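Local coordinates for Carboxylesterase/phospholipase family protein (Francisella tularensis subsp. tularensis, PDB 4F21), which probably acts as a serine hydrolase of the carboxylesterase/phospholipase type, cleaving carboxylic ester bonds, at residues Q86-Y91 with L101-D106; I135-S140 with G159-S164; L184-C189 with S212-E217. All blocks are in the same frame, centred on the assembly; numbering follows the deposited sequence.

How the contacts relate
The three contacts step outward from the heart of an alpha/beta hydrolase. Contact 2 lies at the centre of the chain and carries S140, the probable nucleophile. Contact 3, its centre 10 Å away, continues the same sheet, through its parallel strands, to an edge: strands 159-163 and 186-191 are neighbours, probably hydrogen-bonded from L187 N to I160 O and from C189 N to A162 O, both pairs 2.7 Å apart. Contact 1 is a surface feature beyond the sheet. Its centre is 22 Å from that of contact 2 and 26 Å from that of contact 3, and its nearest atoms stay about 7 Å and 13 Å from theirs.

Contact 1: residues Q86-Y91 with L101-D106; sequences QMRAWY and LNRVVD
The guanidinium groups of R88 and R103 meet with their planes 55° apart, so they do not stack. R88 carries CG2 of V104 over one face, while its NH2 comes to the edge of the R103 group, near the plane of that group. The setting is a surface excursion of the alpha/beta hydrolase fold, where the C-terminal end of helix 82-88 lies against the loop that leads to helix 111-126. No direct hydrogen bond joins the two segments. Two like charges come close instead, R88 NH2 lying 3.2 Å from R103 NH2, an approach that should cost electrostatic energy. A shared water probably eases it: it accepts weak hydrogen bonds from R88 NH1 (3.0 Å) and from R103 NE (3.1 Å). Both arginines also touch a neighbouring molecule in the crystal, so their pose may owe something to the lattice.

The aliphatic part of R88, its CB and CD, makes more conventional contacts. The chain bends at chi3 (113°) as it passes V104, which it meets roughly at a right angle: R88 CD rests 3.6 Å from V104 CG2, and the same methyl covers the guanidinium face at R88 NH1, 3.3 Å away. Nearer the helix, L101 takes over. Its CG stands anti to the backbone N (chi1 -169°), which sends the forked end of the side chain toward the helix terminus. There each branch finds a separate partner, L101 CD1 reaching R88 CB at 3.5 Å and L101 CD2 reaching A89 CB at 3.7 Å.

Contact 2: residues I135-S140 with G159-S164; sequences ILAGFS and GIMALS
Two parallel neighbours at the centre of the alpha/beta hydrolase sheet, strands 134-139 and 159-163, are the two strands of a beta-alpha-beta unit whose helix is 144-150. The axes of 135-139 and 159-163 approach to 4.5 Å and lie within 5° of parallel. In the zigzag of a parallel pair, L136 gives its N-H to G159 O and receives that of M161 on its own carbonyl. G138 does the same with M161 O (2.9 Å from G138 N, almost straight at 171°) and with L163, though the bond from L163 N to G138 O is bent and weak. S140 N closes the series on L163 O, 2.7 Å away.

I135, A137, F139, M161 and L163 share one face of the sheet; of these I135, M161 and L163 touch helix 230-243. A bend at chi3 (-71°) folds the end of M161 back, so that A137 CB touches both its CB (3.5 Å) and its CE (3.6 Å). L163 sets its CB 3.2 Å from G138 O. The F139 ring extends past the strand end to S164, where F139 CE1 lies 3.4 Å from S164 OG; the same ring also meets H226. L136 and I160 point to the other face, against helix 144-150.

S140 leaves the strand with a positive phi, while its OG is hydrogen-bonded to H226 NE2. A strained serine in a tight turn between a central strand and the following helix, here 144-150, is the nucleophile elbow of alpha/beta hydrolases, consistent with a catalytic triad of S140, H226 and D194.

Contact 3: residues L184-C189 with S212-E217; sequences LPILVC and SGFANE
L184 approaches the edge of the F214 ring, near its plane, where L184 CD2 lies 3.8 Å from F214 CD1. I186 arrives from a different direction: its extended chain ends at F214, where the methyl CD1 lies 3.6 Å from CB of the phenylalanine. L184 thus takes the ring edge and I186 the root of the side chain. Further along, I186 and N216 cross obliquely, their CB atoms 3.7 Å apart. With CG between the backbone N and the carbonyl carbon (chi1 66°), the N216 amide comes over V188, OD1 lying 3.4 Å from V188 CG2, while the amide oxygen takes its hydrogen bond from S206 OG. L187 and E217 face the other side of the sheet and meet only loosely. Two backbone bonds tie the strands, E217 N to I186 O at 3.3 Å and V188 N to E217 O at 3.0 Å.

The contact closes a beta-alpha-beta unit. Before F214, G213 ends the preceding helical stretch in a Schellman motif, and strand 216-221 then takes the outermost place in the sheet, beside strand 186-191. Strand 159-163 flanks the latter on its other side, and helix 230-243 packs over L187.

Contact 1: residues Q86-Y91 with L101-D106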
loop_
_atom_site.group_PDB
_atom_site.type_symbol
_atom_site.label_atom_id
_atom_site.label_comp_id
_atom_site.label_asym_id
_atom_site.label_seq_id
_atom_site.Cartn_x
_atom_site.Cartn_y
_atom_site.Cartn_z
ATOM N N GLN A 86 8.174 -10.913 -12.355
ATOM C CA GLN A 86 9.117 -10.288 -13.275
ATOM C C GLN A 86 10.318 -11.174 -13.592
ATOM O O GLN A 86 11.462 -10.723 -13.584
ATOM C CB GLN A 86 9.563 -8.922 -12.755
ATOM C CG GLN A 86 8.451 -7.890 -12.743
ATOM C CD GLN A 86 8.926 -6.517 -12.317
ATOM O OE1 GLN A 86 10.094 -6.326 -11.974
ATOM N NE2 GLN A 86 8.018 -5.549 -12.335
ATOM N N MET A 87 10.038 -12.444 -13.858
ATOM C CA MET A 87 11.002 -13.339 -14.480
ATOM C C MET A 87 10.290 -14.153 -15.550
ATOM O O MET A 87 10.893 -14.544 -16.547
ATOM C CB MET A 87 11.660 -14.263 -13.454
ATOM C CG MET A 87 12.739 -13.597 -12.614
ATOM N N ARG A 88 8.997 -14.395 -15.344
ATOM C CA ARG A 88 8.221 -15.176 -16.303
ATOM C C ARG A 88 7.517 -14.318 -17.349
ATOM O O ARG A 88 7.598 -14.597 -18.545
ATOM C CB ARG A 88 7.189 -16.042 -15.585
ATOM C CG ARG A 88 7.750 -16.940 -14.507
ATOM C CD ARG A 88 6.851 -18.142 -14.307
ATOM N NE ARG A 88 7.517 -19.373 -14.714
ATOM C CZ ARG A 88 6.898 -20.529 -14.914
ATOM N NH1 ARG A 88 5.585 -20.615 -14.754
ATOM N NH2 ARG A 88 7.593 -21.597 -15.282
ATOM N N ALA A 89 6.822 -13.281 -16.892
ATOM C CA ALA A 89 5.967 -12.471 -17.759
ATOM C C ALA A 89 6.724 -11.742 -18.868
ATOM O O ALA A 89 7.930 -11.510 -18.767
ATOM C CB ALA A 89 5.165 -11.480 -16.931
ATOM N N TRP A 90 5.999 -11.387 -19.926
ATOM C CA TRP A 90 6.581 -10.666 -21.050
ATOM C C TRP A 90 6.929 -9.245 -20.652
ATOM O O TRP A 90 6.302 -8.671 -19.764
ATOM C CB TRP A 90 5.613 -10.632 -22.228
ATOM C CG TRP A 90 5.430 -11.948 -22.907
ATOM C CD1 TRP A 90 4.614 -12.962 -22.516
ATOM C CD2 TRP A 90 6.068 -12.386 -24.112
ATOM N NE1 TRP A 90 4.705 -14.011 -23.398
ATOM C CE2 TRP A 90 5.589 -13.680 -24.390
ATOM C CE3 TRP A 90 6.995 -11.808 -24.983
ATOM C CZ2 TRP A 90 6.008 -14.408 -25.502
ATOM C CZ3 TRP A 90 7.409 -12.532 -26.088
ATOM C CH2 TRP A 90 6.917 -13.819 -26.337
ATOM N N TYR A 91 7.924 -8.685 -21.329
ATOM C CA TYR A 91 8.399 -7.334 -21.056
ATOM C C TYR A 91 7.280 -6.295 -21.131
ATOM O O TYR A 91 7.302 -5.293 -20.419
ATOM C CB TYR A 91 9.515 -6.974 -22.038
ATOM C CG TYR A 91 9.065 -6.817 -23.477
ATOM C CD1 TYR A 91 8.764 -5.562 -23.996
ATOM C CD2 TYR A 91 8.941 -7.917 -24.317
ATOM C CE1 TYR A 91 8.351 -5.407 -25.305
ATOM C CE2 TYR A 91 8.524 -7.770 -25.635
ATOM C CZ TYR A 91 8.232 -6.509 -26.124
ATOM O OH TYR A 91 7.819 -6.336 -27.435
ATOM N N LEU A 101 -0.165 -17.099 -15.260
ATOM C CA LEU A 101 1.058 -16.676 -14.589
ATOM C C LEU A 101 0.896 -16.897 -13.091
ATOM O O LEU A 101 1.854 -16.809 -12.323
ATOM C CB LEU A 101 1.336 -15.200 -14.868
ATOM C CG LEU A 101 2.713 -14.676 -14.458
ATOM C CD1 LEU A 101 3.778 -15.388 -15.257
ATOM C CD2 LEU A 101 2.810 -13.175 -14.651
ATOM N N ASN A 102 -0.335 -17.195 -12.693
ATOM C CA ASN A 102 -0.676 -17.418 -11.294
ATOM C C ASN A 102 0.073 -18.581 -10.641
ATOM O O ASN A 102 0.079 -18.714 -9.419
ATOM C CB ASN A 102 -2.190 -17.612 -11.156
ATOM C CG ASN A 102 -2.775 -18.460 -12.275
ATOM O OD1 ASN A 102 -2.084 -19.288 -12.868
ATOM N ND2 ASN A 102 -4.052 -18.249 -12.573
ATOM N N ARG A 103 0.709 -19.412 -11.462
ATOM C CA ARG A 103 1.391 -20.607 -10.976
ATOM C C ARG A 103 2.616 -20.293 -10.111
ATOM O O ARG A 103 2.962 -21.059 -9.211
ATOM C CB ARG A 103 1.800 -21.495 -12.153
ATOM C CG ARG A 103 2.110 -22.933 -11.769
ATOM C CD ARG A 103 2.710 -23.703 -12.936
ATOM N NE ARG A 103 4.085 -23.294 -13.212
ATOM C CZ ARG A 103 5.153 -23.872 -12.672
ATOM N NH1 ARG A 103 5.003 -24.882 -11.828
ATOM N NH2 ARG A 103 6.370 -23.442 -12.974
ATOM N N VAL A 104 3.277 -19.173 -10.389
ATOM C CA VAL A 104 4.498 -18.826 -9.669
ATOM C C VAL A 104 4.394 -17.467 -8.974
ATOM O O VAL A 104 5.122 -16.527 -9.298
ATOM C CB VAL A 104 5.735 -18.870 -10.590
ATOM C CG1 VAL A 104 6.998 -19.007 -9.772
ATOM C CG2 VAL A 104 5.629 -20.035 -11.551
ATOM N N VAL A 105 3.465 -17.377 -8.027
ATOM C CA VAL A 105 3.331 -16.219 -7.150
ATOM C C VAL A 105 3.094 -16.727 -5.731
ATOM O O VAL A 105 2.087 -17.387 -5.470
ATOM C CB VAL A 105 2.147 -15.323 -7.558
ATOM C CG1 VAL A 105 1.952 -14.211 -6.540
ATOM C CG2 VAL A 105 2.360 -14.746 -8.950
ATOM N N ASP A 106 4.014 -16.426 -4.818
ATOM C CA ASP A 106 3.952 -16.990 -3.469
ATOM C C ASP A 106 2.794 -16.447 -2.634
ATOM O O ASP A 106 2.973 -15.545 -1.814
ATOM C CB ASP A 106 5.276 -16.794 -2.724
ATOM C CG ASP A 106 5.332 -17.575 -1.420
ATOM O OD1 ASP A 106 4.690 -18.643 -1.337
ATOM O OD2 ASP A 106 6.018 -17.122 -0.478
HETATM O O HOH W 1 2.933 -21.757 -15.586
#

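Contact 2: residues I135-S140 with G159-S164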
loop_
_atom_site.group_PDB
_atom_site.type_symbol
_atom_site.label_atom_id
_atom_site.label_comp_id
_atom_site.label_asym_id
_atom_site.label_seq_id
_atom_site.Cartn_x
_atom_site.Cartn_y
_atom_site.Cartn_z
ATOM N N ILE A 135 -3.385 4.254 8.519
ATOM C CA ILE A 135 -3.425 4.133 7.063
ATOM C C ILE A 135 -2.321 3.217 6.536
ATOM O O ILE A 135 -1.149 3.386 6.871
ATOM C CB ILE A 135 -3.296 5.506 6.375
ATOM C CG1 ILE A 135 -4.504 6.386 6.688
ATOM C CG2 ILE A 135 -3.161 5.347 4.869
ATOM C CD1 ILE A 135 -4.477 7.709 5.957
ATOM N N LEU A 136 -2.704 2.249 5.709
ATOM C CA LEU A 136 -1.741 1.361 5.064
ATOM C C LEU A 136 -1.378 1.860 3.665
ATOM O O LEU A 136 -2.177 1.777 2.731
ATOM C CB LEU A 136 -2.284 -0.068 4.992
ATOM C CG LEU A 136 -2.670 -0.700 6.331
ATOM C CD1 LEU A 136 -3.290 -2.075 6.132
ATOM C CD2 LEU A 136 -1.460 -0.782 7.246
ATOM N N ALA A 137 -0.166 2.384 3.527
ATOM C CA ALA A 137 0.321 2.850 2.236
ATOM C C ALA A 137 1.412 1.916 1.733
ATOM O O ALA A 137 2.205 1.398 2.520
ATOM C CB ALA A 137 0.851 4.267 2.350
ATOM N N GLY A 138 1.452 1.698 0.424
ATOM C CA GLY A 138 2.446 0.812 -0.149
ATOM C C GLY A 138 2.959 1.283 -1.492
ATOM O O GLY A 138 2.228 1.911 -2.253
ATOM N N PHE A 139 4.224 0.988 -1.777
ATOM C CA PHE A 139 4.814 1.299 -3.073
ATOM C C PHE A 139 5.369 0.040 -3.737
ATOM O O PHE A 139 6.064 -0.754 -3.098
ATOM C CB PHE A 139 5.918 2.352 -2.934
ATOM C CG PHE A 139 6.703 2.579 -4.202
ATOM C CD1 PHE A 139 6.224 3.423 -5.188
ATOM C CD2 PHE A 139 7.919 1.947 -4.406
ATOM C CE1 PHE A 139 6.941 3.629 -6.353
ATOM C CE2 PHE A 139 8.640 2.149 -5.568
ATOM C CZ PHE A 139 8.153 2.991 -6.539
ATOM N N SER A 140 5.045 -0.128 -5.017
ATOM C CA SER A 140 5.602 -1.198 -5.844
ATOM C C SER A 140 5.378 -2.561 -5.205
ATOM O O SER A 140 4.243 -3.008 -5.045
ATOM C CB SER A 140 7.097 -0.963 -6.090
ATOM O OG SER A 140 7.662 -1.984 -6.891
ATOM N N GLY A 159 -7.293 3.720 5.711
ATOM C CA GLY A 159 -7.077 4.003 4.307
ATOM C C GLY A 159 -6.012 3.141 3.665
ATOM O O GLY A 159 -5.246 2.464 4.348
ATOM N N ILE A 160 -5.976 3.160 2.338
ATOM C CA ILE A 160 -4.956 2.455 1.576
ATOM C C ILE A 160 -4.353 3.414 0.561
ATOM O O ILE A 160 -5.078 4.129 -0.129
ATOM C CB ILE A 160 -5.538 1.249 0.813
ATOM C CG1 ILE A 160 -6.303 0.320 1.758
ATOM C CG2 ILE A 160 -4.434 0.493 0.094
ATOM C CD1 ILE A 160 -7.124 -0.729 1.033
ATOM N N MET A 161 -3.029 3.439 0.470
ATOM C CA MET A 161 -2.380 4.240 -0.565
ATOM C C MET A 161 -1.509 3.395 -1.492
ATOM O O MET A 161 -0.297 3.272 -1.300
ATOM C CB MET A 161 -1.591 5.404 0.040
ATOM C CG MET A 161 -2.473 6.490 0.639
ATOM S SD MET A 161 -1.610 8.045 0.944
ATOM C CE MET A 161 -0.557 7.607 2.322
ATOM N N ALA A 162 -2.147 2.814 -2.500
ATOM C CA ALA A 162 -1.455 1.983 -3.471
ATOM C C ALA A 162 -0.675 2.854 -4.449
ATOM O O ALA A 162 -1.239 3.736 -5.095
ATOM C CB ALA A 162 -2.444 1.097 -4.214
ATOM N N LEU A 163 0.625 2.599 -4.545
ATOM C CA LEU A 163 1.514 3.390 -5.384
ATOM C C LEU A 163 2.342 2.473 -6.271
ATOM O O LEU A 163 3.204 1.744 -5.781
ATOM C CB LEU A 163 2.451 4.233 -4.515
ATOM C CG LEU A 163 1.821 5.118 -3.439
ATOM C CD1 LEU A 163 2.764 5.267 -2.258
ATOM C CD2 LEU A 163 1.475 6.477 -4.006
ATOM N N SER A 164 2.065 2.513 -7.572
ATOM C CA SER A 164 2.817 1.750 -8.565
ATOM C C SER A 164 2.758 0.250 -8.305
ATOM O O SER A 164 3.762 -0.444 -8.443
ATOM C CB SER A 164 4.271 2.216 -8.599
ATOM O OG SER A 164 4.334 3.628 -8.592
#

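Contact 3: residues L184-C189 with S212-E217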
loop_
_atom_site.group_PDB
_atom_site.type_symbol
_atom_site.label_atom_id
_atom_site.label_comp_id
_atom_site.label_asym_id
_atom_site.label_seq_id
_atom_site.Cartn_x
_atom_site.Cartn_y
_atom_site.Cartn_z
ATOM N N LEU A 184 -13.770 2.364 2.471
ATOM C CA LEU A 184 -12.723 3.114 3.154
ATOM C C LEU A 184 -11.928 3.883 2.107
ATOM O O LEU A 184 -11.812 3.434 0.971
ATOM C CB LEU A 184 -11.804 2.189 3.964
ATOM C CG LEU A 184 -10.525 1.657 3.310
ATOM C CD1 LEU A 184 -9.603 1.069 4.357
ATOM C CD2 LEU A 184 -10.841 0.616 2.252
ATOM N N PRO A 185 -11.398 5.055 2.483
ATOM C CA PRO A 185 -10.609 5.896 1.577
ATOM C C PRO A 185 -9.402 5.182 0.973
ATOM O O PRO A 185 -8.421 4.924 1.664
ATOM C CB PRO A 185 -10.142 7.029 2.489
ATOM C CG PRO A 185 -11.213 7.139 3.506
ATOM C CD PRO A 185 -11.650 5.728 3.770
ATOM N N ILE A 186 -9.480 4.872 -0.316
ATOM C CA ILE A 186 -8.372 4.242 -1.019
ATOM C C ILE A 186 -7.822 5.186 -2.077
ATOM O O ILE A 186 -8.573 5.756 -2.869
ATOM C CB ILE A 186 -8.801 2.921 -1.687
ATOM C CG1 ILE A 186 -9.286 1.926 -0.632
ATOM C CG2 ILE A 186 -7.650 2.328 -2.491
ATOM C CD1 ILE A 186 -9.750 0.606 -1.197
ATOM N N LEU A 187 -6.506 5.362 -2.074
ATOM C CA LEU A 187 -5.846 6.172 -3.086
ATOM C C LEU A 187 -4.921 5.308 -3.920
ATOM O O LEU A 187 -3.971 4.724 -3.405
ATOM C CB LEU A 187 -5.047 7.306 -2.447
ATOM C CG LEU A 187 -4.188 8.130 -3.413
ATOM C CD1 LEU A 187 -5.056 8.872 -4.420
ATOM C CD2 LEU A 187 -3.291 9.098 -2.658
ATOM N N VAL A 188 -5.210 5.228 -5.212
ATOM C CA VAL A 188 -4.345 4.525 -6.143
ATOM C C VAL A 188 -3.575 5.546 -6.965
ATOM O O VAL A 188 -4.162 6.475 -7.517
ATOM C CB VAL A 188 -5.155 3.625 -7.093
ATOM C CG1 VAL A 188 -4.223 2.767 -7.934
ATOM C CG2 VAL A 188 -6.112 2.754 -6.305
ATOM N N CYS A 189 -2.258 5.381 -7.032
ATOM C CA CYS A 189 -1.416 6.221 -7.878
ATOM C C CYS A 189 -0.564 5.329 -8.771
ATOM O O CYS A 189 -0.181 4.233 -8.366
ATOM C CB CYS A 189 -0.520 7.126 -7.029
ATOM S SG CYS A 189 -1.392 8.305 -5.962
ATOM N N SER A 212 -15.199 -4.794 -6.594
ATOM C CA SER A 212 -15.150 -5.555 -5.351
ATOM C C SER A 212 -15.974 -4.884 -4.259
ATOM O O SER A 212 -16.350 -5.520 -3.274
ATOM C CB SER A 212 -13.703 -5.717 -4.881
ATOM O OG SER A 212 -13.639 -6.453 -3.673
ATOM N N GLY A 213 -16.248 -3.595 -4.436
ATOM C CA GLY A 213 -17.028 -2.842 -3.473
ATOM C C GLY A 213 -16.221 -1.752 -2.795
ATOM O O GLY A 213 -16.710 -1.072 -1.893
ATOM N N PHE A 214 -14.976 -1.586 -3.231
ATOM C CA PHE A 214 -14.098 -0.564 -2.676
ATOM C C PHE A 214 -13.861 0.552 -3.691
ATOM O O PHE A 214 -13.074 0.396 -4.626
ATOM C CB PHE A 214 -12.752 -1.169 -2.270
ATOM C CG PHE A 214 -12.848 -2.230 -1.213
ATOM C CD1 PHE A 214 -12.596 -1.928 0.115
ATOM C CD2 PHE A 214 -13.173 -3.535 -1.549
ATOM C CE1 PHE A 214 -12.675 -2.905 1.088
ATOM C CE2 PHE A 214 -13.254 -4.516 -0.579
ATOM C CZ PHE A 214 -13.004 -4.201 0.739
ATOM N N ALA A 215 -14.542 1.677 -3.506
ATOM C CA ALA A 215 -14.345 2.831 -4.372
ATOM C C ALA A 215 -12.981 3.457 -4.104
ATOM O O ALA A 215 -12.499 3.452 -2.971
ATOM C CB ALA A 215 -15.447 3.848 -4.155
ATOM N N ASN A 216 -12.363 3.997 -5.151
ATOM C CA ASN A 216 -11.036 4.590 -5.027
ATOM C C ASN A 216 -10.775 5.677 -6.060
ATOM O O ASN A 216 -11.326 5.646 -7.160
ATOM C CB ASN A 216 -9.955 3.510 -5.133
ATOM C CG ASN A 216 -9.897 2.869 -6.512
ATOM O OD1 ASN A 216 -9.266 3.395 -7.429
ATOM N ND2 ASN A 216 -10.548 1.720 -6.659
ATOM N N GLU A 217 -9.936 6.640 -5.690
ATOM C CA GLU A 217 -9.464 7.656 -6.621
ATOM C C GLU A 217 -8.288 7.100 -7.404
ATOM O O GLU A 217 -7.284 6.698 -6.819
ATOM C CB GLU A 217 -9.006 8.907 -5.869
ATOM C CG GLU A 217 -10.117 9.801 -5.350
ATOM C CD GLU A 217 -9.579 10.927 -4.487
ATOM O OE1 GLU A 217 -8.707 10.651 -3.633
ATOM O OE2 GLU A 217 -10.016 12.085 -4.668
#